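Local coordinates for naphthalene dioxygenase large subunit (Rhodococcus sp., PDB 2B1X), which serves as the large subunit of a Rieske non-haem iron dioxygenase, carrying an iron-sulfur cluster in one domain and an iron(III) ion in its catalytic domain, at residues H242-G248 with E421-F427. Sequence-based numbering, arbitrary orientation.
Sequences HIHTGHG and EANQRNF
His-242 offers a worked example of how a strand side chain can meet the first turn of a helix: its NE2 accepts the backbone N-H of Asn-423 at 2.9 Å and 163°, the donor somewhat out of the ring plane. Because CG stands anti to the backbone N (chi1 -168°), the imidazole reaches across to the helix, where the Asn-423 amide stacks over one face with its plane only 17° from that of the ring. ND1 is hydrogen-bonded to Asp-418 OD1, so both ring nitrogens are engaged and the imidazole's rotation is set. In the catalytic domain's antiparallel sheet, strand 240-244 lies between strands 250-254 and 413-415, and helix 422-436 packs on it; the buried Asn-423 ND2 donates to Leu-251 O and Val-211 O. At His-244 the ring receives Asn-426 CB over one face, a CH-pi contact 3.9 Å from the centroid, while a water bridges His-244 ND1 and Asn-423 OD1. Thr-245 then offers its carbonyl O to Asn-426 ND2, 2.9 Å away, which meets it almost end-on though the N-H is bent away from straight. Farther along, one water links Gly-248 N to Asn-426 OD1, and another joins Gly-248 O, Asn-423 O and Asn-426 ND2. Gly-248 O also takes a CA-H...O contact from Phe-427 CA at 3.5 Å.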
ATOM      1  N   HIS A 242      27.051  25.258 -21.790  1.00 12.69           N
ATOM      2  CA  HIS A 242      26.792  24.536 -20.511  1.00 12.19           C
ATOM      3  C   HIS A 242      27.302  25.435 -19.367  1.00 12.35           C
ATOM      4  O   HIS A 242      28.506  25.697 -19.286  1.00 12.56           O
ATOM      5  CB  HIS A 242      27.595  23.226 -20.544  1.00 12.02           C
ATOM      6  CG  HIS A 242      27.252  22.214 -19.479  1.00 13.25           C
ATOM      7  ND1 HIS A 242      26.232  21.304 -19.624  1.00 12.27           N
ATOM      8  CD2 HIS A 242      27.867  21.897 -18.318  1.00 13.35           C
ATOM      9  CE1 HIS A 242      26.191  20.500 -18.577  1.00 14.13           C
ATOM     10  NE2 HIS A 242      27.192  20.823 -17.775  1.00 13.39           N
ATOM     11  N   ILE A 243      26.401  25.932 -18.507  1.00 12.07           N
ATOM     12  CA  ILE A 243      26.733  27.009 -17.554  1.00 12.39           C
ATOM     13  C   ILE A 243      26.343  26.691 -16.120  1.00 12.99           C
ATOM     14  O   ILE A 243      25.235  26.224 -15.851  1.00 12.44           O
ATOM     15  CB  ILE A 243      26.007  28.332 -17.939  1.00 12.33           C
ATOM     16  CG1 ILE A 243      26.354  28.773 -19.374  1.00 12.86           C
ATOM     17  CG2 ILE A 243      26.244  29.435 -16.867  1.00 11.92           C
ATOM     18  CD1 ILE A 243      25.118  29.253 -20.146  1.00 14.95           C
ATOM     19  N   HIS A 244      27.242  26.942 -15.178  1.00 12.85           N
ATOM     20  CA  HIS A 244      26.822  26.784 -13.801  1.00 13.48           C
ATOM     21  C   HIS A 244      27.287  27.932 -12.967  1.00 13.93           C
ATOM     22  O   HIS A 244      28.178  28.685 -13.342  1.00 12.59           O
ATOM     23  CB  HIS A 244      27.223  25.440 -13.191  1.00 12.56           C
ATOM     24  CG  HIS A 244      28.664  25.335 -12.822  1.00 13.97           C
ATOM     25  ND1 HIS A 244      29.624  24.843 -13.682  1.00 16.04           N
ATOM     26  CD2 HIS A 244      29.311  25.641 -11.674  1.00 16.61           C
ATOM     27  CE1 HIS A 244      30.793  24.839 -13.074  1.00 17.50           C
ATOM     28  NE2 HIS A 244      30.631  25.313 -11.850  1.00 17.76           N
ATOM     29  N   THR A 245      26.704  27.977 -11.793  1.00 13.96           N
ATOM     30  CA  THR A 245      26.751  29.120 -10.911  1.00 14.84           C
ATOM     31  C   THR A 245      27.044  28.543  -9.506  1.00 14.16           C
ATOM     32  O   THR A 245      27.109  27.332  -9.364  1.00 13.81           O
ATOM     33  CB  THR A 245      25.339  29.697 -11.107  1.00 15.96           C
ATOM     34  OG1 THR A 245      25.424  30.930 -11.812  1.00 18.14           O
ATOM     35  CG2 THR A 245      24.520  29.873  -9.849  1.00 13.72           C
ATOM     36  N   GLY A 246      27.243  29.379  -8.489  1.00 13.64           N
ATOM     37  CA  GLY A 246      27.335  28.881  -7.124  1.00 13.12           C
ATOM     38  C   GLY A 246      25.969  28.366  -6.650  1.00 13.14           C
ATOM     39  O   GLY A 246      24.991  28.480  -7.376  1.00 13.03           O
ATOM     40  N   HIS A 247      25.905  27.802  -5.448  1.00 12.62           N
ATOM     41  CA  HIS A 247      24.650  27.202  -4.898  1.00 13.05           C
ATOM     42  C   HIS A 247      24.004  26.092  -5.759  1.00 12.99           C
ATOM     43  O   HIS A 247      22.760  25.898  -5.749  1.00 12.56           O
ATOM     44  CB  HIS A 247      23.587  28.259  -4.556  1.00 13.34           C
ATOM     45  CG  HIS A 247      24.118  29.429  -3.792  1.00 14.84           C
ATOM     46  ND1 HIS A 247      24.267  29.413  -2.426  1.00 18.83           N
ATOM     47  CD2 HIS A 247      24.518  30.650  -4.195  1.00 16.29           C
ATOM     48  CE1 HIS A 247      24.743  30.575  -2.017  1.00 17.94           C
ATOM     49  NE2 HIS A 247      24.904  31.345  -3.074  1.00 18.70           N
ATOM     50  N   GLY A 248      24.834  25.338  -6.474  1.00 11.98           N
ATOM     51  CA  GLY A 248      24.323  24.164  -7.165  1.00 11.25           C
ATOM     52  C   GLY A 248      23.533  24.425  -8.434  1.00 11.39           C
ATOM     53  O   GLY A 248      23.091  23.457  -9.070  1.00 11.91           O
ATOM     54  N   GLU A 421      29.053  17.262 -18.215  1.00 12.75           N
ATOM     55  CA  GLU A 421      28.437  16.880 -16.946  1.00 11.80           C
ATOM     56  C   GLU A 421      28.954  17.752 -15.798  1.00 12.41           C
ATOM     57  O   GLU A 421      28.825  17.394 -14.595  1.00 12.60           O
ATOM     58  CB  GLU A 421      28.601  15.375 -16.676  1.00 12.45           C
ATOM     59  CG  GLU A 421      27.685  14.525 -17.552  1.00 11.51           C
ATOM     60  CD  GLU A 421      28.026  13.039 -17.605  1.00 12.45           C
ATOM     61  OE1 GLU A 421      29.214  12.681 -17.448  1.00 14.25           O
ATOM     62  OE2 GLU A 421      27.082  12.227 -17.835  1.00 12.96           O
ATOM     63  N   ALA A 422      29.515  18.908 -16.160  1.00 11.28           N
ATOM     64  CA  ALA A 422      29.978  19.898 -15.172  1.00 11.84           C
ATOM     65  C   ALA A 422      28.827  20.457 -14.312  1.00 11.47           C
ATOM     66  O   ALA A 422      28.971  20.630 -13.080  1.00 12.53           O
ATOM     67  CB  ALA A 422      30.762  21.034 -15.845  1.00 10.43           C
ATOM     68  N   ASN A 423      27.682  20.707 -14.938  1.00 11.59           N
ATOM     69  CA  ASN A 423      26.492  21.153 -14.196  1.00 11.41           C
ATOM     70  C   ASN A 423      25.985  20.142 -13.173  1.00 11.26           C
ATOM     71  O   ASN A 423      25.713  20.521 -12.025  1.00 11.85           O
ATOM     72  CB  ASN A 423      25.363  21.555 -15.136  1.00 10.87           C
ATOM     73  CG  ASN A 423      25.688  22.792 -15.918  1.00 11.66           C
ATOM     74  OD1 ASN A 423      26.781  23.398 -15.741  1.00 11.99           O
ATOM     75  ND2 ASN A 423      24.742  23.208 -16.810  1.00  9.33           N
ATOM     76  N   GLN A 424      25.872  18.880 -13.569  1.00 10.05           N
ATOM     77  CA  GLN A 424      25.446  17.814 -12.633  1.00 11.01           C
ATOM     78  C   GLN A 424      26.426  17.668 -11.458  1.00 11.17           C
ATOM     79  O   GLN A 424      26.018  17.453 -10.313  1.00 10.64           O
ATOM     80  CB  GLN A 424      25.295  16.465 -13.351  1.00 10.82           C
ATOM     81  CG  GLN A 424      24.233  16.428 -14.491  1.00 11.45           C
ATOM     82  CD  GLN A 424      24.736  16.849 -15.890  1.00 12.93           C
ATOM     83  OE1 GLN A 424      25.472  17.823 -16.036  1.00 12.18           O
ATOM     84  NE2 GLN A 424      24.309  16.112 -16.914  1.00 12.24           N
ATOM     85  N   ARG A 425      27.722  17.832 -11.756  1.00 11.06           N
ATOM     86  CA  ARG A 425      28.758  17.735 -10.737  1.00 11.41           C
ATOM     87  C   ARG A 425      28.671  18.861  -9.710  1.00 10.63           C
ATOM     88  O   ARG A 425      28.850  18.626  -8.523  1.00 10.66           O
ATOM     89  CB  ARG A 425      30.134  17.769 -11.402  1.00 10.92           C
ATOM     90  CG  ARG A 425      30.550  16.377 -11.980  1.00 15.25           C
ATOM     91  CD  ARG A 425      32.059  16.237 -12.093  1.00 18.13           C
ATOM     92  NE  ARG A 425      32.415  17.054 -13.189  1.00 20.06           N
ATOM     93  CZ  ARG A 425      33.283  18.046 -13.212  1.00 21.52           C
ATOM     94  NH1 ARG A 425      34.041  18.398 -12.172  1.00 22.11           N
ATOM     95  NH2 ARG A 425      33.398  18.680 -14.355  1.00 20.49           N
ATOM     96  N   ASN A 426      28.465  20.084 -10.204  1.00 10.21           N
ATOM     97  CA  ASN A 426      28.233  21.269  -9.377  1.00 10.51           C
ATOM     98  C   ASN A 426      26.977  21.137  -8.513  1.00 10.49           C
ATOM     99  O   ASN A 426      26.945  21.574  -7.377  1.00 11.84           O
ATOM    100  CB  ASN A 426      28.111  22.492 -10.301  1.00  9.92           C
ATOM    101  CG  ASN A 426      27.879  23.797  -9.553  1.00 10.78           C
ATOM    102  OD1 ASN A 426      28.704  24.224  -8.758  1.00  9.65           O
ATOM    103  ND2 ASN A 426      26.757  24.450  -9.833  1.00 12.46           N
ATOM    104  N   PHE A 427      25.931  20.541  -9.064  1.00 11.09           N
ATOM    105  CA  PHE A 427      24.686  20.379  -8.329  1.00 11.01           C
ATOM    106  C   PHE A 427      24.948  19.417  -7.158  1.00 11.52           C
ATOM    107  O   PHE A 427      24.588  19.696  -6.017  1.00 12.00           O
ATOM    108  CB  PHE A 427      23.613  19.845  -9.294  1.00 11.32           C
ATOM    109  CG  PHE A 427      22.309  19.480  -8.630  1.00 12.00           C
ATOM    110  CD1 PHE A 427      21.241  20.356  -8.673  1.00 12.81           C
ATOM    111  CD2 PHE A 427      22.147  18.232  -8.021  1.00 10.68           C
ATOM    112  CE1 PHE A 427      20.014  20.026  -8.090  1.00 12.05           C
ATOM    113  CE2 PHE A 427      20.920  17.898  -7.415  1.00 14.42           C
ATOM    114  CZ  PHE A 427      19.847  18.806  -7.487  1.00 11.60           C
TER
HETATM  115  O   HOH W   1      29.211  24.525 -16.572  1.00 21.46           O
HETATM  116  O   HOH W   2      24.769  23.026 -11.693  1.00 17.58           O
HETATM  117  O   HOH W   3      27.667  25.447  -6.288  1.00 27.03           O